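Local coordinates for protein ORF 37 (Human herpesvirus 8 type M, PDB 3FHD) that cuts double-stranded and single-stranded DNA as a metal-dependent endonuclease and exonuclease, processing branched viral DNA so that unit-length genomes can be packaged, at residues A83-Y88 and D158-G163; K268-Y273 and K308-Y313; D281-A286 and Y304-P309; D324-Y329 and A385-N390. One frame throughout, in Å; residues are numbered along the deposited sequence.

Contact 1 (A83-Y88 and D158-G163). With SO4 (sulfate ion), chain B.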
loop_
_atom_site.group_PDB
_atom_site.type_symbol
_atom_site.label_atom_id
_atom_site.label_comp_id
_atom_site.label_asym_id
_atom_site.label_seq_id
_atom_site.Cartn_x
_atom_site.Cartn_y
_atom_site.Cartn_z
ATOM N N ALA A 83 -21.384 4.961 -5.001
ATOM C CA ALA A 83 -22.116 4.552 -6.203
ATOM C C ALA A 83 -21.462 5.023 -7.508
ATOM O O ALA A 83 -21.401 4.277 -8.482
ATOM C CB ALA A 83 -23.630 4.995 -6.137
ATOM N N LEU A 84 -20.994 6.265 -7.537
ATOM C CA LEU A 84 -20.395 6.784 -8.780
ATOM C C LEU A 84 -19.024 6.098 -9.084
ATOM O O LEU A 84 -18.663 5.874 -10.245
ATOM C CB LEU A 84 -20.290 8.316 -8.697
ATOM C CG LEU A 84 -19.762 9.079 -9.905
ATOM C CD1 LEU A 84 -20.506 8.680 -11.199
ATOM C CD2 LEU A 84 -19.828 10.597 -9.646
ATOM N N ARG A 85 -18.293 5.747 -8.031
ATOM C CA ARG A 85 -17.044 4.966 -8.161
ATOM C C ARG A 85 -17.324 3.551 -8.737
ATOM O O ARG A 85 -16.555 3.076 -9.583
ATOM C CB ARG A 85 -16.346 4.865 -6.787
ATOM C CG ARG A 85 -14.966 4.207 -6.831
ATOM C CD ARG A 85 -13.966 5.003 -7.638
ATOM N NE ARG A 85 -12.752 4.205 -7.900
ATOM C CZ ARG A 85 -11.606 4.689 -8.373
ATOM N NH1 ARG A 85 -11.470 5.986 -8.566
ATOM N NH2 ARG A 85 -10.583 3.859 -8.595
ATOM N N MET A 86 -18.409 2.914 -8.270
ATOM C CA MET A 86 -18.873 1.608 -8.803
ATOM C C MET A 86 -19.222 1.734 -10.288
ATOM O O MET A 86 -18.791 0.909 -11.091
ATOM C CB MET A 86 -20.087 1.069 -8.016
ATOM C CG MET A 86 -19.734 0.496 -6.639
ATOM S SD MET A 86 -18.483 -0.819 -6.631
ATOM C CE MET A 86 -17.539 -0.206 -5.304
ATOM N N ALA A 87 -19.943 2.802 -10.651
ATOM C CA ALA A 87 -20.280 3.113 -12.068
ATOM C C ALA A 87 -19.009 3.233 -12.928
ATOM O O ALA A 87 -18.919 2.634 -14.016
ATOM C CB ALA A 87 -21.084 4.418 -12.148
ATOM N N TYR A 88 -18.049 4.023 -12.452
ATOM C CA TYR A 88 -16.727 4.137 -13.100
ATOM C C TYR A 88 -16.044 2.778 -13.272
ATOM O O TYR A 88 -15.545 2.480 -14.370
ATOM C CB TYR A 88 -15.791 5.067 -12.296
ATOM C CG TYR A 88 -14.330 4.955 -12.727
ATOM C CD1 TYR A 88 -13.921 5.405 -13.977
ATOM C CD2 TYR A 88 -13.380 4.352 -11.884
ATOM C CE1 TYR A 88 -12.570 5.281 -14.404
ATOM C CE2 TYR A 88 -12.035 4.200 -12.299
ATOM C CZ TYR A 88 -11.646 4.697 -13.550
ATOM O OH TYR A 88 -10.334 4.553 -13.951
ATOM N N ASP A 158 -2.029 2.937 -13.047
ATOM C CA ASP A 158 -2.013 4.395 -12.821
ATOM C C ASP A 158 -3.419 4.968 -12.986
ATOM O O ASP A 158 -3.853 5.739 -12.152
ATOM C CB ASP A 158 -1.031 5.111 -13.746
ATOM C CG ASP A 158 0.440 4.835 -13.386
ATOM O OD1 ASP A 158 0.725 4.488 -12.215
ATOM O OD2 ASP A 158 1.307 4.980 -14.283
ATOM N N ALA A 159 -4.123 4.560 -14.041
ATOM C CA ALA A 159 -5.478 5.047 -14.304
ATOM C C ALA A 159 -6.479 4.732 -13.196
ATOM O O ALA A 159 -7.272 5.602 -12.777
ATOM C CB ALA A 159 -5.986 4.497 -15.664
ATOM N N LEU A 160 -6.407 3.500 -12.675
ATOM C CA LEU A 160 -7.314 3.001 -11.642
ATOM C C LEU A 160 -7.094 3.716 -10.272
ATOM O O LEU A 160 -8.050 3.997 -9.523
ATOM C CB LEU A 160 -7.049 1.495 -11.482
ATOM C CG LEU A 160 -7.872 0.823 -10.375
ATOM C CD1 LEU A 160 -9.383 0.909 -10.611
ATOM C CD2 LEU A 160 -7.436 -0.663 -10.146
ATOM N N ARG A 161 -5.829 4.042 -9.985
ATOM C CA ARG A 161 -5.468 4.734 -8.758
ATOM C C ARG A 161 -5.851 6.235 -8.704
ATOM O O ARG A 161 -5.914 6.839 -7.609
ATOM C CB ARG A 161 -3.981 4.518 -8.474
ATOM C CG ARG A 161 -3.686 3.047 -8.177
ATOM C CD ARG A 161 -2.168 2.788 -8.299
ATOM N NE ARG A 161 -1.434 3.662 -7.383
ATOM C CZ ARG A 161 -1.121 3.341 -6.125
ATOM N NH1 ARG A 161 -1.434 2.151 -5.634
ATOM N NH2 ARG A 161 -0.494 4.206 -5.347
ATOM N N ASP A 162 -6.137 6.809 -9.850
ATOM C CA ASP A 162 -6.556 8.217 -9.919
ATOM C C ASP A 162 -7.872 8.410 -9.143
ATOM O O ASP A 162 -8.751 7.505 -9.153
ATOM C CB ASP A 162 -6.710 8.657 -11.368
ATOM C CG ASP A 162 -7.223 10.096 -11.466
ATOM O OD1 ASP A 162 -6.425 10.997 -11.180
ATOM O OD2 ASP A 162 -8.431 10.322 -11.710
ATOM N N GLY A 163 -7.973 9.533 -8.414
ATOM C CA GLY A 163 -9.181 9.897 -7.670
ATOM C C GLY A 163 -9.286 9.240 -6.295
ATOM O O GLY A 163 -10.274 9.385 -5.596
HETATM S S SO4 B . -0.434 2.148 -2.050
HETATM O O1 SO4 B . -0.518 3.572 -2.334
HETATM O O2 SO4 B . 0.866 1.864 -1.434
HETATM O O3 SO4 B . -1.510 1.858 -1.125
HETATM O O4 SO4 B . -0.694 1.396 -3.250
HETATM O O HOH W 1 -12.609 7.718 -6.159
#
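Arg-85, on helix 83-100, spans the gap to the end of helix 157-161 and spends its guanidinium on two backbone carbonyls, those of Leu-160 and Asp-162. Its CB does not aim at the partner; CG is anti to the backbone N (chi1 -174°) and the chain bends at chi2, which swings the outer half across. NE is taken by Gln-231. Tyr-88, one turn further along the same helix, sets CD2 3.9 Å above the guanidinium plane, over its centre. At the tip the two amino groups part company. NH2 donates to Leu-160 O at 2.7 Å, within the planes of both groups, and also brushes Leu-160 CD1. NH1 reaches Asp-162 O at 3.2 Å along a nearly straight N-H line (163°), and a water that NH1 holds weakly donates to Gly-163 O. The two in-plane hydrogen bonds, with that of NE to Gln-231, hold the guanidinium in its rotation; Phe-59 adds a cation-pi contact. Beside it the Tyr-88 hydroxyl approaches Ala-159 O to 3.4 Å, although its hydrogen bond goes to Leu-57 O. Arg-161 leaves in another direction, gripping a sulfate through NH1 and NH2. The carbonyls met by Arg-85 lie where the chain passes from helix 157-161 into the following loop: an arginine on one helix bonded to backbone carbonyls at the exit of another, helix-to-loop packing within the largely helical N-terminal part of the chain.

Contact 2 (K268-Y273 and K308-Y313); sequences KCRFKY and KPAVEY. With SO4 (sulfate ion), chain C.
Arg-270 and Ala-310 stand opposite each other with CA atoms 8.4 Å apart, and Lys-272 and Lys-308 repeat nearly the same spacing, so side chains rather than paired strands make the bridge. Residues 268-273 continue from strand 262-269 into a turn, in which Tyr-273 N bonds back to Arg-270 O; residues 308-313 lead from a loop into strand 311-313. The turn directs its amides at a sulfate: Phe-271 N donates to sulfate O4 at 2.9 Å and Lys-272 N to sulfate O2 at 3.0 Å. The same O2 lies over one face of the Arg-270 guanidinium, while Ala-310 CB sits at its edge, in plane. Lys-272 passes its CG and CE along the sulfate, bends at chi3 (-63°), and delivers NZ to Lys-308 O at 2.8 Å, tilted 22° from the carbonyl plane. The Tyr-273 hydroxyl accepts the N-H of Ala-310, the N-to-OH distance being 3.0 Å, and its other bond goes to Phe-303 O. The ring edge meets Ala-310 as well, CE2 lying 3.8 Å from CB. Arg-270 NH1 and Lys-272 NZ both form salt bridges to Asp-324, which probably offsets part of the local positive charge. With Arg-270 about 10 Å from the bound magnesium ion, side chain to ion, the anion held by two amides beneath an arginine face is consistent with a position for a DNA phosphate, though the sulfate probably came from the crystallisation liquor.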
loop_
_atom_site.group_PDB
_atom_site.type_symbol
_atom_site.label_atom_id
_atom_site.label_comp_id
_atom_site.label_asym_id
_atom_site.label_seq_id
_atom_site.Cartn_x
_atom_site.Cartn_y
_atom_site.Cartn_z
ATOM N N LYS A 268 10.017 -1.696 3.209
ATOM C CA LYS A 268 10.815 -0.504 2.816
ATOM C C LYS A 268 12.284 -0.929 2.665
ATOM O O LYS A 268 12.716 -1.844 3.348
ATOM C CB LYS A 268 10.753 0.596 3.898
ATOM C CG LYS A 268 9.340 1.083 4.234
ATOM C CD LYS A 268 8.733 1.751 2.994
ATOM C CE LYS A 268 7.282 2.135 3.259
ATOM N NZ LYS A 268 6.602 2.553 2.014
ATOM N N CYS A 269 13.027 -0.305 1.773
ATOM C CA CYS A 269 14.468 -0.585 1.677
ATOM C C CYS A 269 15.241 0.671 1.996
ATOM O O CYS A 269 14.793 1.778 1.641
ATOM C CB CYS A 269 14.820 -1.135 0.301
ATOM S SG CYS A 269 13.875 -2.570 -0.168
ATOM N N ARG A 270 16.365 0.532 2.707
ATOM C CA ARG A 270 17.155 1.693 3.140
ATOM C C ARG A 270 18.394 1.897 2.285
ATOM O O ARG A 270 19.463 1.447 2.659
ATOM C CB ARG A 270 17.615 1.489 4.573
ATOM C CG ARG A 270 16.507 1.177 5.527
ATOM C CD ARG A 270 16.035 2.445 6.117
ATOM N NE ARG A 270 15.284 3.173 5.122
ATOM C CZ ARG A 270 14.911 4.433 5.241
ATOM N NH1 ARG A 270 15.234 5.114 6.326
ATOM N NH2 ARG A 270 14.203 4.998 4.268
ATOM N N PHE A 271 18.261 2.585 1.154
ATOM C CA PHE A 271 19.379 2.675 0.240
ATOM C C PHE A 271 20.547 3.536 0.746
ATOM O O PHE A 271 21.679 3.352 0.286
ATOM C CB PHE A 271 18.912 3.074 -1.141
ATOM C CG PHE A 271 18.027 2.038 -1.782
ATOM C CD1 PHE A 271 18.390 0.673 -1.765
ATOM C CD2 PHE A 271 16.828 2.408 -2.395
ATOM C CE1 PHE A 271 17.581 -0.285 -2.343
ATOM C CE2 PHE A 271 16.006 1.448 -2.979
ATOM C CZ PHE A 271 16.391 0.098 -2.957
ATOM N N LYS A 272 20.299 4.416 1.718
ATOM C CA LYS A 272 21.403 5.239 2.272
ATOM C C LYS A 272 22.458 4.376 2.943
ATOM O O LYS A 272 23.567 4.840 3.174
ATOM C CB LYS A 272 20.913 6.230 3.343
ATOM C CG LYS A 272 20.039 7.405 2.906
ATOM C CD LYS A 272 19.615 8.260 4.157
ATOM C CE LYS A 272 18.732 7.464 5.161
ATOM N NZ LYS A 272 18.016 8.302 6.224
ATOM N N TYR A 273 22.098 3.141 3.299
ATOM C CA TYR A 273 22.982 2.248 4.055
ATOM C C TYR A 273 23.651 1.181 3.179
ATOM O O TYR A 273 24.345 0.311 3.683
ATOM C CB TYR A 273 22.214 1.564 5.191
ATOM C CG TYR A 273 21.932 2.451 6.386
ATOM C CD1 TYR A 273 22.892 2.644 7.385
ATOM C CD2 TYR A 273 20.696 3.072 6.531
ATOM C CE1 TYR A 273 22.636 3.453 8.486
ATOM C CE2 TYR A 273 20.434 3.892 7.622
ATOM C CZ TYR A 273 21.412 4.078 8.600
ATOM O OH TYR A 273 21.146 4.883 9.688
ATOM N N LYS A 308 22.761 10.959 7.909
ATOM C CA LYS A 308 21.317 11.072 8.153
ATOM C C LYS A 308 20.739 9.745 8.663
ATOM O O LYS A 308 20.109 8.998 7.891
ATOM C CB LYS A 308 20.573 11.548 6.888
ATOM C CG LYS A 308 20.843 13.008 6.502
ATOM C CD LYS A 308 20.114 13.969 7.417
ATOM C CE LYS A 308 20.271 15.416 6.972
ATOM N NZ LYS A 308 19.076 16.215 7.417
ATOM N N PRO A 309 20.937 9.455 9.967
ATOM C CA PRO A 309 20.587 8.154 10.546
ATOM C C PRO A 309 19.081 7.849 10.512
ATOM O O PRO A 309 18.249 8.767 10.611
ATOM C CB PRO A 309 21.054 8.271 11.994
ATOM C CG PRO A 309 22.007 9.411 12.007
ATOM C CD PRO A 309 21.495 10.358 10.984
ATOM N N ALA A 310 18.749 6.567 10.388
ATOM C CA ALA A 310 17.359 6.145 10.259
ATOM C C ALA A 310 16.652 6.042 11.619
ATOM O O ALA A 310 15.440 5.820 11.671
ATOM C CB ALA A 310 17.253 4.822 9.477
ATOM N N VAL A 311 17.403 6.210 12.708
ATOM C CA VAL A 311 16.847 6.133 14.058
ATOM C C VAL A 311 17.014 7.491 14.753
ATOM O O VAL A 311 18.082 8.129 14.639
ATOM C CB VAL A 311 17.575 5.040 14.893
ATOM C CG1 VAL A 311 17.171 5.104 16.347
ATOM C CG2 VAL A 311 17.317 3.647 14.312
ATOM N N GLU A 312 15.980 7.931 15.470
ATOM C CA GLU A 312 16.035 9.193 16.222
ATOM C C GLU A 312 15.704 8.936 17.698
ATOM O O GLU A 312 14.732 8.246 18.011
ATOM C CB GLU A 312 15.064 10.223 15.601
ATOM C CG GLU A 312 14.925 11.559 16.378
ATOM C CD GLU A 312 13.625 12.348 16.075
ATOM O OE1 GLU A 312 12.575 11.744 15.729
ATOM O OE2 GLU A 312 13.651 13.598 16.218
ATOM N N TYR A 313 16.509 9.475 18.609
ATOM C CA TYR A 313 16.155 9.419 20.026
ATOM C C TYR A 313 15.142 10.519 20.347
ATOM O O TYR A 313 15.334 11.685 19.986
ATOM C CB TYR A 313 17.383 9.527 20.947
ATOM C CG TYR A 313 17.008 9.797 22.394
ATOM C CD1 TYR A 313 16.498 8.781 23.211
ATOM C CD2 TYR A 313 17.142 11.077 22.943
ATOM C CE1 TYR A 313 16.134 9.036 24.536
ATOM C CE2 TYR A 313 16.790 11.337 24.261
ATOM C CZ TYR A 313 16.293 10.318 25.056
ATOM O OH TYR A 313 15.960 10.585 26.374
HETATM S S SO4 C . 16.864 5.638 1.821
HETATM O O1 SO4 C . 17.753 6.301 0.854
HETATM O O2 SO4 C . 17.619 5.136 2.975
HETATM O O3 SO4 C . 15.900 6.634 2.288
HETATM O O4 SO4 C . 16.153 4.567 1.122
#

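Contact 3 (D281-A286 and Y304-P309); sequences DPIYAA and YSISKP
Ile-283 and Ile-306 meet by their branches, the two side chains crossing obliquely, with CD1 of Ile-283 lying 3.5 Å from CG2 of Ile-306. Each isoleucine offers a different arm. In Ile-283 the longer branch, CG1 to CD1, is anti to the carbonyl carbon (chi1 -54°) and fully extended at chi2, which carries its end to the loop. Ile-306 turns its short methyl CG2 toward the helix, while its long branch leads off to Tyr-273, where CD1 packs on the phenol ring. Ser-305 comes in beside this pair and closest to the helix backbone: its CA is 5.4 Å from that of Ile-283. Its CB faces both the carbonyl oxygen of Pro-282 and CB of Ala-286, one turn on, at 4.1 Å from each, and its OG lies against Ile-283 CA and CG1. These are van der Waals approaches, for the hydroxyl has its hydrogen bond with Phe-302 O in the preceding helix.

Helices 282-292 and 296-303 follow each other in the chain near the surface, and the loop leaving the second packs against the start of the first. The first turn there is closed by Asp-281 at the N-cap: OD1 takes the N-H of Tyr-284 at 3.2 Å, met from above the carboxylate plane, and, weakly, that of Ile-283. The other carboxylate oxygen, OD2, is bonded to Ala-276 N, so the cap also ties the helix start to the loop before it. Phe-275, from that loop, packs against Ile-283 too, adding an aromatic neighbour to the side chain that meets Ile-306.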
loop_
_atom_site.group_PDB
_atom_site.type_symbol
_atom_site.label_atom_id
_atom_site.label_comp_id
_atom_site.label_asym_id
_atom_site.label_seq_id
_atom_site.Cartn_x
_atom_site.Cartn_y
_atom_site.Cartn_z
ATOM N N ASP A 281 35.471 1.860 3.387
ATOM C CA ASP A 281 34.025 2.079 3.573
ATOM C C ASP A 281 33.587 2.029 5.069
ATOM O O ASP A 281 33.638 0.967 5.694
ATOM C CB ASP A 281 33.265 1.081 2.678
ATOM C CG ASP A 281 31.760 1.314 2.666
ATOM O OD1 ASP A 281 31.203 1.658 3.725
ATOM O OD2 ASP A 281 31.125 1.106 1.602
ATOM N N PRO A 282 33.131 3.175 5.642
ATOM C CA PRO A 282 32.825 3.232 7.092
ATOM C C PRO A 282 31.572 2.432 7.512
ATOM O O PRO A 282 31.484 1.970 8.658
ATOM C CB PRO A 282 32.588 4.725 7.342
ATOM C CG PRO A 282 32.072 5.232 6.031
ATOM C CD PRO A 282 32.833 4.458 4.972
ATOM N N ILE A 283 30.603 2.298 6.605
ATOM C CA ILE A 283 29.413 1.481 6.854
ATOM C C ILE A 283 29.855 0.009 6.963
ATOM O O ILE A 283 29.414 -0.703 7.865
ATOM C CB ILE A 283 28.334 1.646 5.732
ATOM C CG1 ILE A 283 27.969 3.121 5.523
ATOM C CG2 ILE A 283 27.090 0.796 6.026
ATOM C CD1 ILE A 283 26.906 3.331 4.453
ATOM N N TYR A 284 30.753 -0.413 6.061
ATOM C CA TYR A 284 31.298 -1.784 6.062
ATOM C C TYR A 284 31.989 -2.089 7.389
ATOM O O TYR A 284 31.812 -3.168 7.973
ATOM C CB TYR A 284 32.265 -1.984 4.882
ATOM C CG TYR A 284 32.898 -3.363 4.790
ATOM C CD1 TYR A 284 32.150 -4.520 5.014
ATOM C CD2 TYR A 284 34.257 -3.505 4.472
ATOM C CE1 TYR A 284 32.741 -5.791 4.928
ATOM C CE2 TYR A 284 34.852 -4.757 4.386
ATOM C CZ TYR A 284 34.084 -5.896 4.606
ATOM O OH TYR A 284 34.660 -7.135 4.523
ATOM N N ALA A 285 32.766 -1.124 7.874
ATOM C CA ALA A 285 33.438 -1.265 9.165
ATOM C C ALA A 285 32.435 -1.618 10.269
ATOM O O ALA A 285 32.632 -2.598 10.987
ATOM C CB ALA A 285 34.228 0.002 9.516
ATOM N N ALA A 286 31.361 -0.833 10.373
ATOM C CA ALA A 286 30.303 -1.059 11.350
ATOM C C ALA A 286 29.550 -2.373 11.111
ATOM O O ALA A 286 29.195 -3.068 12.063
ATOM C CB ALA A 286 29.354 0.105 11.355
ATOM N N TYR A 304 24.418 4.746 13.084
ATOM C CA TYR A 304 25.109 6.029 13.109
ATOM C C TYR A 304 26.443 6.000 12.371
ATOM O O TYR A 304 27.370 6.714 12.753
ATOM C CB TYR A 304 25.289 6.540 14.557
ATOM C CG TYR A 304 23.983 6.688 15.347
ATOM C CD1 TYR A 304 22.796 7.088 14.725
ATOM C CD2 TYR A 304 23.944 6.426 16.710
ATOM C CE1 TYR A 304 21.602 7.218 15.455
ATOM C CE2 TYR A 304 22.771 6.561 17.447
ATOM C CZ TYR A 304 21.603 6.957 16.823
ATOM O OH TYR A 304 20.437 7.090 17.569
ATOM N N SER A 305 26.548 5.181 11.322
ATOM C CA SER A 305 27.726 5.204 10.450
ATOM C C SER A 305 27.500 6.121 9.233
ATOM O O SER A 305 28.390 6.291 8.395
ATOM C CB SER A 305 28.123 3.783 10.037
ATOM O OG SER A 305 27.109 3.177 9.245
ATOM N N ILE A 306 26.303 6.712 9.149
ATOM C CA ILE A 306 25.954 7.690 8.096
ATOM C C ILE A 306 25.456 9.037 8.691
ATOM O O ILE A 306 25.062 9.101 9.852
ATOM C CB ILE A 306 24.903 7.142 7.077
ATOM C CG1 ILE A 306 23.540 6.908 7.744
ATOM C CG2 ILE A 306 25.411 5.874 6.357
ATOM C CD1 ILE A 306 22.416 6.792 6.770
ATOM N N SER A 307 25.454 10.090 7.877
ATOM C CA SER A 307 25.120 11.454 8.344
ATOM C C SER A 307 23.626 11.725 8.570
ATOM O O SER A 307 23.263 12.640 9.329
ATOM C CB SER A 307 25.699 12.517 7.395
ATOM O OG SER A 307 25.009 12.494 6.153
ATOM N N LYS A 308 22.761 10.959 7.909
ATOM C CA LYS A 308 21.317 11.072 8.153
ATOM C C LYS A 308 20.739 9.745 8.663
ATOM O O LYS A 308 20.109 8.998 7.891
ATOM C CB LYS A 308 20.573 11.548 6.888
ATOM C CG LYS A 308 20.843 13.008 6.502
ATOM C CD LYS A 308 20.114 13.969 7.417
ATOM C CE LYS A 308 20.271 15.416 6.972
ATOM N NZ LYS A 308 19.076 16.215 7.417
ATOM N N PRO A 309 20.937 9.455 9.967
ATOM C CA PRO A 309 20.587 8.154 10.546
ATOM C C PRO A 309 19.081 7.849 10.512
ATOM O O PRO A 309 18.249 8.767 10.611
ATOM C CB PRO A 309 21.054 8.271 11.994
ATOM C CG PRO A 309 22.007 9.411 12.007
ATOM C CD PRO A 309 21.495 10.358 10.984
#

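Contact 4 (D324-Y329 and A385-N390)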
loop_
_atom_site.group_PDB
_atom_site.type_symbol
_atom_site.label_atom_id
_atom_site.label_comp_id
_atom_site.label_asym_id
_atom_site.label_seq_id
_atom_site.Cartn_x
_atom_site.Cartn_y
_atom_site.Cartn_z
ATOM N N ASP A 324 12.746 10.354 10.011
ATOM C CA ASP A 324 12.735 8.928 9.655
ATOM C C ASP A 324 11.775 8.160 10.539
ATOM O O ASP A 324 11.141 8.721 11.425
ATOM C CB ASP A 324 14.141 8.277 9.610
ATOM C CG ASP A 324 14.326 7.319 8.408
ATOM O OD1 ASP A 324 13.373 6.638 8.010
ATOM O OD2 ASP A 324 15.441 7.259 7.827
ATOM N N TYR A 325 11.640 6.873 10.272
ATOM C CA TYR A 325 10.475 6.182 10.794
ATOM C C TYR A 325 10.697 5.243 11.964
ATOM O O TYR A 325 9.728 4.606 12.418
ATOM C CB TYR A 325 9.731 5.491 9.669
ATOM C CG TYR A 325 10.525 4.416 8.986
ATOM C CD1 TYR A 325 10.592 3.125 9.514
ATOM C CD2 TYR A 325 11.188 4.688 7.783
ATOM C CE1 TYR A 325 11.312 2.132 8.867
ATOM C CE2 TYR A 325 11.891 3.705 7.118
ATOM C CZ TYR A 325 11.942 2.436 7.651
ATOM O OH TYR A 325 12.655 1.485 6.971
ATOM N N LEU A 326 11.932 5.187 12.474
ATOM C CA LEU A 326 12.212 4.497 13.727
ATOM C C LEU A 326 12.617 5.509 14.807
ATOM O O LEU A 326 13.376 6.455 14.552
ATOM C CB LEU A 326 13.314 3.439 13.577
ATOM C CG LEU A 326 13.075 2.212 12.668
ATOM C CD1 LEU A 326 14.403 1.437 12.387
ATOM C CD2 LEU A 326 11.996 1.271 13.250
ATOM N N VAL A 327 12.105 5.308 16.009
ATOM C CA VAL A 327 12.473 6.131 17.149
ATOM C C VAL A 327 12.866 5.246 18.319
ATOM O O VAL A 327 12.390 4.104 18.446
ATOM C CB VAL A 327 11.316 7.068 17.567
ATOM C CG1 VAL A 327 11.073 8.140 16.506
ATOM C CG2 VAL A 327 10.052 6.272 17.837
ATOM N N ALA A 328 13.731 5.775 19.180
ATOM C CA ALA A 328 14.074 5.127 20.437
ATOM C C ALA A 328 13.656 6.053 21.565
ATOM O O ALA A 328 13.802 7.271 21.457
ATOM C CB ALA A 328 15.581 4.837 20.508
ATOM N N TYR A 329 13.114 5.481 22.627
ATOM C CA TYR A 329 12.746 6.275 23.802
ATOM C C TYR A 329 13.725 6.044 24.954
ATOM O O TYR A 329 13.628 6.694 26.010
ATOM C CB TYR A 329 11.301 5.999 24.227
ATOM C CG TYR A 329 10.269 6.248 23.138
ATOM C CD1 TYR A 329 9.964 7.544 22.717
ATOM C CD2 TYR A 329 9.581 5.179 22.548
ATOM C CE1 TYR A 329 8.999 7.777 21.713
ATOM C CE2 TYR A 329 8.615 5.395 21.558
ATOM C CZ TYR A 329 8.339 6.696 21.150
ATOM O OH TYR A 329 7.409 6.898 20.174
ATOM N N ALA A 385 15.272 -5.417 19.473
ATOM C CA ALA A 385 15.787 -4.053 19.594
ATOM C C ALA A 385 14.657 -3.115 20.017
ATOM O O ALA A 385 13.581 -3.128 19.399
ATOM C CB ALA A 385 16.442 -3.586 18.279
ATOM N N ASN A 386 14.886 -2.331 21.077
ATOM C CA ASN A 386 13.899 -1.336 21.524
ATOM C C ASN A 386 13.842 -0.139 20.571
ATOM O O ASN A 386 14.153 1.002 20.916
ATOM C CB ASN A 386 14.068 -0.922 23.005
ATOM C CG ASN A 386 15.508 -0.553 23.380
ATOM O OD1 ASN A 386 16.478 -0.915 22.694
ATOM N ND2 ASN A 386 15.647 0.176 24.483
ATOM N N LEU A 387 13.476 -0.454 19.337
ATOM C CA LEU A 387 13.254 0.528 18.303
ATOM C C LEU A 387 11.791 0.393 17.923
ATOM O O LEU A 387 11.293 -0.725 17.773
ATOM C CB LEU A 387 14.159 0.244 17.100
ATOM C CG LEU A 387 15.674 0.473 17.267
ATOM C CD1 LEU A 387 16.348 0.367 15.940
ATOM C CD2 LEU A 387 15.998 1.826 17.918
ATOM N N PHE A 388 11.113 1.525 17.761
ATOM C CA PHE A 388 9.648 1.560 17.588
ATOM C C PHE A 388 9.273 2.430 16.407
ATOM O O PHE A 388 10.051 3.298 16.018
ATOM C CB PHE A 388 8.961 2.144 18.843
ATOM C CG PHE A 388 9.296 1.420 20.108
ATOM C CD1 PHE A 388 8.691 0.202 20.416
ATOM C CD2 PHE A 388 10.248 1.936 20.981
ATOM C CE1 PHE A 388 9.032 -0.494 21.599
ATOM C CE2 PHE A 388 10.587 1.250 22.175
ATOM C CZ PHE A 388 9.981 0.039 22.467
ATOM N N VAL A 389 8.068 2.227 15.867
ATOM C CA VAL A 389 7.592 3.063 14.752
ATOM C C VAL A 389 7.505 4.521 15.202
ATOM O O VAL A 389 7.128 4.796 16.341
ATOM C CB VAL A 389 6.215 2.591 14.196
ATOM C CG1 VAL A 389 5.105 2.794 15.237
ATOM C CG2 VAL A 389 5.902 3.326 12.865
ATOM N N ASN A 390 7.873 5.448 14.315
ATOM C CA ASN A 390 7.645 6.863 14.537
ATOM C C ASN A 390 6.214 7.209 14.089
ATOM O O ASN A 390 5.888 7.186 12.867
ATOM C CB ASN A 390 8.698 7.679 13.773
ATOM C CG ASN A 390 8.529 9.177 13.926
ATOM O OD1 ASN A 390 7.604 9.667 14.587
ATOM N ND2 ASN A 390 9.464 9.931 13.329
HETATM O O HOH W 2 6.323 5.003 18.990
HETATM O O HOH W 3 13.892 2.727 23.031
HETATM O O HOH W 4 6.903 8.295 17.697
#
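Val-327 and Phe-388 pair through both backbone groups, Val-327 N to Phe-388 O at 2.9 Å and Phe-388 N to Val-327 O at 3.0 Å, an antiparallel hydrogen-bonded pair. Leu-326 and Val-389 follow as a non-hydrogen-bonded pair, with a CA-H...O contact from Leu-326 to Phe-388 O. Asn-390 N then donates to Tyr-325 O. Asn-390 extends the ladder with its side chain: CG anti to the backbone N (chi1 179°) brings ND2 to Asp-324 O at 2.8 Å, almost in the amide plane.

Strand 326-328 is thus held between 379-389 on one edge and 311-313 on the other, in the mixed sheet of this PD-(D/E)XK nuclease.

Apolar packing divides between the faces. Leu-326 CD1 and Ala-328 CB meet the two methyls of Leu-387, whereas Val-327 CG1 lies 3.6 Å from Asn-390 CB on the other face. There too the Tyr-329 and Phe-388 rings sit at 27°, slid apart so that they barely overlap, with their CD2 atoms 3.7 Å from each other.

Water bridges the segments: one molecule joins the Tyr-329 hydroxyl to Val-389 O, another Tyr-329 N to Asn-386 O.

From the N terminus, contact 1 comes first, closing a largely helical loop between helices 83-100 and 157-161; it ends before the others begin and lies across the chain's centre from them, its centre about 35 Å or more from theirs. Contact 2 then opens at the end of strand 262-269 and closes at 308-313. Contact 3 falls within that span, enclosing helices 282-292 and 296-303, and the two end on shared residues, Lys-308 and Pro-309. Contact 4 follows in series, joining 324-329 to 385-390. Strands 311-313 and 326-328 are sheet neighbours, and the salt bridge from Arg-270 to Asp-324 links contacts 2 and 4.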